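Local structure of inactive Zymogen C11 Protease (Parabacteroides distasonis, 6MZO) at residues S108-W120 against F155-E169. The protein is an inactive zymogen of a clostripain-like C11 protease, a clan CD peptidase that on activation probably cleaves peptide bonds. Residues are numbered along the deposited sequence; the frame is centred on the assembly and turned at random.
Sequences SYGLVLWSHGTGW and FDFILFDACYMSCAE
The carboxylate of Asp161 is gripped on both oxygens: His116 NE2 donates to Asp161 OD1 over 2.8 Å, and OD2 accepts bonds from Tyr195 OH and the backbone N of Phe193. The bond lies close to the imidazole plane but reaches OD1 from above the carboxylate plane, about 50° out of it. With its CG anti to the backbone N (chi1 -169°), Asp161 sets OD2 beside Trp114 CD1, 3.2 Å away, while His116 CD2 lies over the indole of Trp114. The strands run parallel, 12° apart, bonded alternately from Leu111 N to Phe157 O through to Ser115 N to Asp161 O. Leu111 CB packs over the Phe155 ring, 3.9 Å from its centroid, and Gly110 CA lies over the Phe157 ring. Trp120 packs its indole against the 163-167 loop and the first turn of helix 168-173. Trp120 NE1 makes a weak bond to Tyr164 O, Met165 SD meets the ring edge, Cys167 SG lies obliquely, 3.4 Å from Trp120 CE2, and the six-membered ring reaches the Glu169 carboxylate. Replacing Trp120 by an alanine is likely to leave Tyr164 O without this donor and open a gap between Met165, Cys167 and Glu169. Adjacent parallel strands whose C-terminal loops carry His116 and Cys163 near each other but not in contact are characteristic of the caspase-like clan CD fold, consistent with a His/Cys active site.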
loop_
_atom_site.group_PDB
_atom_site.type_symbol
_atom_site.label_atom_id
_atom_site.label_comp_id
_atom_site.label_asym_id
_atom_site.label_seq_id
_atom_site.Cartn_x
_atom_site.Cartn_y
_atom_site.Cartn_z
ATOM N N SER A 108 -2.659 19.913 6.343
ATOM C CA SER A 108 -3.031 18.540 5.876
ATOM C C SER A 108 -1.973 17.532 6.381
ATOM O O SER A 108 -0.904 17.900 6.886
ATOM C CB SER A 108 -3.165 18.488 4.342
ATOM O OG SER A 108 -1.843 18.602 3.763
ATOM N N TYR A 109 -2.262 16.233 6.195
ATOM C CA TYR A 109 -1.336 15.182 6.666
ATOM C C TYR A 109 -1.121 14.120 5.579
ATOM O O TYR A 109 -2.017 13.892 4.742
ATOM C CB TYR A 109 -1.879 14.454 7.902
ATOM C CG TYR A 109 -2.094 15.512 8.968
ATOM C CD1 TYR A 109 -1.035 15.946 9.664
ATOM C CD2 TYR A 109 -3.321 16.070 9.135
ATOM C CE1 TYR A 109 -1.135 16.992 10.642
ATOM C CE2 TYR A 109 -3.456 17.145 10.080
ATOM C CZ TYR A 109 -2.371 17.541 10.817
ATOM O OH TYR A 109 -2.520 18.572 11.747
ATOM N N GLY A 110 0.048 13.484 5.622
ATOM C CA GLY A 110 0.201 12.276 4.789
ATOM C C GLY A 110 0.857 11.179 5.599
ATOM O O GLY A 110 1.571 11.440 6.586
ATOM N N LEU A 111 0.659 9.912 5.145
ATOM C CA LEU A 111 1.141 8.784 5.900
ATOM C C LEU A 111 1.875 7.833 4.925
ATOM O O LEU A 111 1.273 7.546 3.892
ATOM C CB LEU A 111 -0.054 8.059 6.602
ATOM C CG LEU A 111 0.439 6.873 7.439
ATOM C CD1 LEU A 111 1.326 7.196 8.663
ATOM C CD2 LEU A 111 -0.898 6.169 7.910
ATOM N N VAL A 112 3.108 7.461 5.277
ATOM C CA VAL A 112 3.873 6.401 4.530
ATOM C C VAL A 112 4.015 5.257 5.521
ATOM O O VAL A 112 4.499 5.463 6.648
ATOM C CB VAL A 112 5.225 6.855 4.141
ATOM C CG1 VAL A 112 5.984 5.728 3.442
ATOM C CG2 VAL A 112 5.109 8.121 3.233
ATOM N N LEU A 113 3.536 4.071 5.135
ATOM C CA LEU A 113 3.624 2.887 6.047
ATOM C C LEU A 113 4.512 1.921 5.362
ATOM O O LEU A 113 4.236 1.524 4.201
ATOM C CB LEU A 113 2.271 2.257 6.261
ATOM C CG LEU A 113 1.241 3.097 6.952
ATOM C CD1 LEU A 113 -0.083 2.237 7.098
ATOM C CD2 LEU A 113 1.816 3.523 8.264
ATOM N N TRP A 114 5.628 1.621 5.968
ATOM C CA TRP A 114 6.590 0.736 5.371
ATOM C C TRP A 114 6.536 -0.593 6.103
ATOM O O TRP A 114 6.704 -0.627 7.351
ATOM C CB TRP A 114 8.009 1.321 5.516
ATOM C CG TRP A 114 9.104 0.584 4.790
ATOM C CD1 TRP A 114 9.626 0.885 3.554
ATOM C CD2 TRP A 114 9.841 -0.547 5.263
ATOM N NE1 TRP A 114 10.614 0.001 3.240
ATOM C CE2 TRP A 114 10.761 -0.886 4.263
ATOM C CE3 TRP A 114 9.780 -1.306 6.412
ATOM C CZ2 TRP A 114 11.625 -1.958 4.394
ATOM C CZ3 TRP A 114 10.657 -2.378 6.552
ATOM C CH2 TRP A 114 11.554 -2.682 5.545
ATOM N N SER A 115 6.337 -1.650 5.333
ATOM C CA SER A 115 6.197 -2.976 5.974
ATOM C C SER A 115 6.368 -3.969 4.855
ATOM O O SER A 115 5.446 -4.143 4.080
ATOM C CB SER A 115 4.812 -3.112 6.608
ATOM O OG SER A 115 4.665 -4.351 7.327
ATOM N N HIS A 116 7.525 -4.581 4.720
ATOM C CA HIS A 116 7.664 -5.645 3.734
ATOM C C HIS A 116 7.490 -7.054 4.339
ATOM O O HIS A 116 8.203 -7.444 5.252
ATOM C CB HIS A 116 8.997 -5.495 3.026
ATOM C CG HIS A 116 9.097 -4.233 2.228
ATOM N ND1 HIS A 116 10.074 -4.022 1.281
ATOM C CD2 HIS A 116 8.344 -3.106 2.253
ATOM C CE1 HIS A 116 9.912 -2.820 0.748
ATOM N NE2 HIS A 116 8.859 -2.254 1.308
ATOM N N GLY A 117 6.516 -7.783 3.794
ATOM C CA GLY A 117 6.001 -9.032 4.335
ATOM C C GLY A 117 4.870 -9.502 3.436
ATOM O O GLY A 117 5.001 -9.465 2.212
ATOM N N THR A 118 3.752 -9.920 4.026
ATOM C CA THR A 118 2.626 -10.455 3.243
ATOM C C THR A 118 1.523 -9.426 2.995
ATOM O O THR A 118 0.425 -9.770 2.559
ATOM C CB THR A 118 1.982 -11.680 3.933
ATOM O OG1 THR A 118 1.387 -11.276 5.179
ATOM C CG2 THR A 118 3.034 -12.768 4.166
ATOM N N GLY A 119 1.813 -8.168 3.290
ATOM C CA GLY A 119 0.832 -7.120 3.085
ATOM C C GLY A 119 -0.433 -7.338 3.902
ATOM O O GLY A 119 -0.398 -7.591 5.108
ATOM N N TRP A 120 -1.576 -7.261 3.238
ATOM C CA TRP A 120 -2.827 -7.309 3.938
ATOM C C TRP A 120 -3.398 -8.718 4.203
ATOM O O TRP A 120 -4.464 -8.827 4.841
ATOM C CB TRP A 120 -3.855 -6.531 3.175
ATOM C CG TRP A 120 -4.024 -7.016 1.816
ATOM C CD1 TRP A 120 -3.194 -6.802 0.749
ATOM C CD2 TRP A 120 -5.145 -7.729 1.324
ATOM N NE1 TRP A 120 -3.725 -7.371 -0.373
ATOM C CE2 TRP A 120 -4.938 -7.932 -0.047
ATOM C CE3 TRP A 120 -6.327 -8.227 1.917
ATOM C CZ2 TRP A 120 -5.857 -8.594 -0.845
ATOM C CZ3 TRP A 120 -7.237 -8.892 1.116
ATOM C CH2 TRP A 120 -6.994 -9.098 -0.237
ATOM N N PHE A 155 -6.194 11.590 5.811
ATOM C CA PHE A 155 -4.926 11.887 5.183
ATOM C C PHE A 155 -5.113 12.294 3.753
ATOM O O PHE A 155 -6.009 11.805 3.095
ATOM C CB PHE A 155 -4.045 10.611 5.174
ATOM C CG PHE A 155 -3.704 10.155 6.545
ATOM C CD1 PHE A 155 -2.735 10.820 7.254
ATOM C CD2 PHE A 155 -4.361 9.072 7.111
ATOM C CE1 PHE A 155 -2.394 10.442 8.579
ATOM C CE2 PHE A 155 -4.028 8.687 8.395
ATOM C CZ PHE A 155 -3.050 9.378 9.132
ATOM N N ASP A 156 -4.261 13.165 3.256
ATOM C CA ASP A 156 -4.338 13.449 1.797
ATOM C C ASP A 156 -3.912 12.225 1.016
ATOM O O ASP A 156 -4.423 12.004 -0.116
ATOM C CB ASP A 156 -3.423 14.634 1.436
ATOM C CG ASP A 156 -4.011 15.973 1.866
ATOM O OD1 ASP A 156 -5.030 16.028 2.573
ATOM O OD2 ASP A 156 -3.481 17.024 1.472
ATOM N N PHE A 157 -2.924 11.484 1.514
ATOM C CA PHE A 157 -2.564 10.218 0.892
ATOM C C PHE A 157 -2.070 9.218 1.922
ATOM O O PHE A 157 -1.579 9.612 3.007
ATOM C CB PHE A 157 -1.454 10.407 -0.183
ATOM C CG PHE A 157 -0.103 10.870 0.390
ATOM C CD1 PHE A 157 0.848 9.984 0.844
ATOM C CD2 PHE A 157 0.223 12.249 0.498
ATOM C CE1 PHE A 157 2.058 10.389 1.386
ATOM C CE2 PHE A 157 1.477 12.646 1.063
ATOM C CZ PHE A 157 2.384 11.744 1.495
ATOM N N ILE A 158 -2.240 7.918 1.585
ATOM C CA ILE A 158 -1.468 6.906 2.313
ATOM C C ILE A 158 -0.643 6.212 1.261
ATOM O O ILE A 158 -1.200 5.776 0.217
ATOM C CB ILE A 158 -2.336 5.848 3.069
ATOM C CG1 ILE A 158 -3.187 6.521 4.161
ATOM C CG2 ILE A 158 -1.414 4.753 3.630
ATOM C CD1 ILE A 158 -4.347 5.577 4.738
ATOM N N LEU A 159 0.669 6.164 1.495
ATOM C CA LEU A 159 1.609 5.459 0.600
ATOM C C LEU A 159 1.965 4.151 1.284
ATOM O O LEU A 159 2.558 4.154 2.361
ATOM C CB LEU A 159 2.838 6.336 0.373
ATOM C CG LEU A 159 3.899 5.866 -0.637
ATOM C CD1 LEU A 159 4.977 6.984 -0.795
ATOM C CD2 LEU A 159 4.628 4.635 -0.229
ATOM N N PHE A 160 1.536 3.039 0.665
ATOM C CA PHE A 160 1.886 1.718 1.241
ATOM C C PHE A 160 3.176 1.228 0.621
ATOM O O PHE A 160 3.181 0.777 -0.537
ATOM C CB PHE A 160 0.757 0.717 0.964
ATOM C CG PHE A 160 -0.492 0.947 1.772
ATOM C CD1 PHE A 160 -0.503 0.683 3.138
ATOM C CD2 PHE A 160 -1.665 1.383 1.144
ATOM C CE1 PHE A 160 -1.645 0.866 3.878
ATOM C CE2 PHE A 160 -2.850 1.556 1.920
ATOM C CZ PHE A 160 -2.802 1.286 3.267
ATOM N N ASP A 161 4.274 1.313 1.348
ATOM C CA ASP A 161 5.524 0.765 0.854
ATOM C C ASP A 161 5.580 -0.651 1.387
ATOM O O ASP A 161 6.180 -0.943 2.419
ATOM C CB ASP A 161 6.724 1.683 1.300
ATOM C CG ASP A 161 8.018 1.288 0.587
ATOM O OD1 ASP A 161 8.149 0.132 0.092
ATOM O OD2 ASP A 161 8.963 2.058 0.622
ATOM N N ALA A 162 4.895 -1.547 0.641
ATOM C CA ALA A 162 4.520 -2.865 1.166
ATOM C C ALA A 162 4.086 -3.692 -0.042
ATOM O O ALA A 162 3.869 -3.141 -1.111
ATOM C CB ALA A 162 3.360 -2.758 2.194
ATOM N N CYS A 163 4.044 -4.991 0.162
ATOM C CA CYS A 163 3.533 -5.819 -0.927
ATOM C C CYS A 163 2.028 -5.901 -0.991
ATOM O O CYS A 163 1.316 -6.022 0.022
ATOM C CB CYS A 163 4.096 -7.250 -0.823
ATOM S SG CYS A 163 5.906 -7.297 -0.772
ATOM N N TYR A 164 1.557 -5.953 -2.251
ATOM C CA TYR A 164 0.196 -6.327 -2.628
ATOM C C TYR A 164 -0.893 -5.385 -2.151
ATOM O O TYR A 164 -2.059 -5.769 -2.116
ATOM C CB TYR A 164 -0.110 -7.748 -2.146
ATOM C CG TYR A 164 0.859 -8.780 -2.651
ATOM C CD1 TYR A 164 1.077 -8.950 -4.036
ATOM C CD2 TYR A 164 1.579 -9.558 -1.778
ATOM C CE1 TYR A 164 1.935 -9.919 -4.470
ATOM C CE2 TYR A 164 2.454 -10.563 -2.212
ATOM C CZ TYR A 164 2.647 -10.733 -3.579
ATOM O OH TYR A 164 3.500 -11.695 -4.043
ATOM N N MET A 165 -0.548 -4.140 -1.833
ATOM C CA MET A 165 -1.573 -3.321 -1.213
ATOM C C MET A 165 -2.471 -2.664 -2.181
ATOM O O MET A 165 -3.535 -2.178 -1.820
ATOM C CB MET A 165 -0.939 -2.234 -0.261
ATOM C CG MET A 165 -0.215 -2.873 0.914
ATOM S SD MET A 165 -1.218 -3.911 2.012
ATOM C CE MET A 165 -2.070 -2.596 2.960
ATOM N N SER A 166 -2.052 -2.547 -3.450
ATOM C CA SER A 166 -2.985 -2.022 -4.467
ATOM C C SER A 166 -3.913 -3.123 -4.890
ATOM O O SER A 166 -3.663 -3.816 -5.911
ATOM C CB SER A 166 -2.233 -1.519 -5.732
ATOM O OG SER A 166 -1.588 -0.288 -5.408
ATOM N N CYS A 167 -4.984 -3.300 -4.159
ATOM C CA CYS A 167 -6.051 -4.213 -4.519
ATOM C C CYS A 167 -7.350 -3.573 -4.146
ATOM O O CYS A 167 -7.365 -2.631 -3.366
ATOM C CB CYS A 167 -5.930 -5.536 -3.804
ATOM S SG CYS A 167 -5.972 -5.350 -1.975
ATOM N N ALA A 168 -8.412 -4.022 -4.755
ATOM C CA ALA A 168 -9.693 -3.397 -4.534
ATOM C C ALA A 168 -10.024 -3.407 -3.086
ATOM O O ALA A 168 -10.630 -2.450 -2.554
ATOM C CB ALA A 168 -10.777 -4.082 -5.308
ATOM N N GLU A 169 -9.735 -4.529 -2.430
ATOM C CA GLU A 169 -10.163 -4.671 -1.062
ATOM C C GLU A 169 -9.553 -3.640 -0.123
ATOM O O GLU A 169 -10.249 -3.130 0.789
ATOM C CB GLU A 169 -9.807 -6.055 -0.532
ATOM C CG GLU A 169 -10.488 -7.258 -1.268
ATOM C CD GLU A 169 -9.698 -7.728 -2.514
ATOM O OE1 GLU A 169 -8.817 -7.021 -2.997
ATOM O OE2 GLU A 169 -10.048 -8.826 -2.969
HETATM O O HOH W 1 -4.951 15.625 5.509
#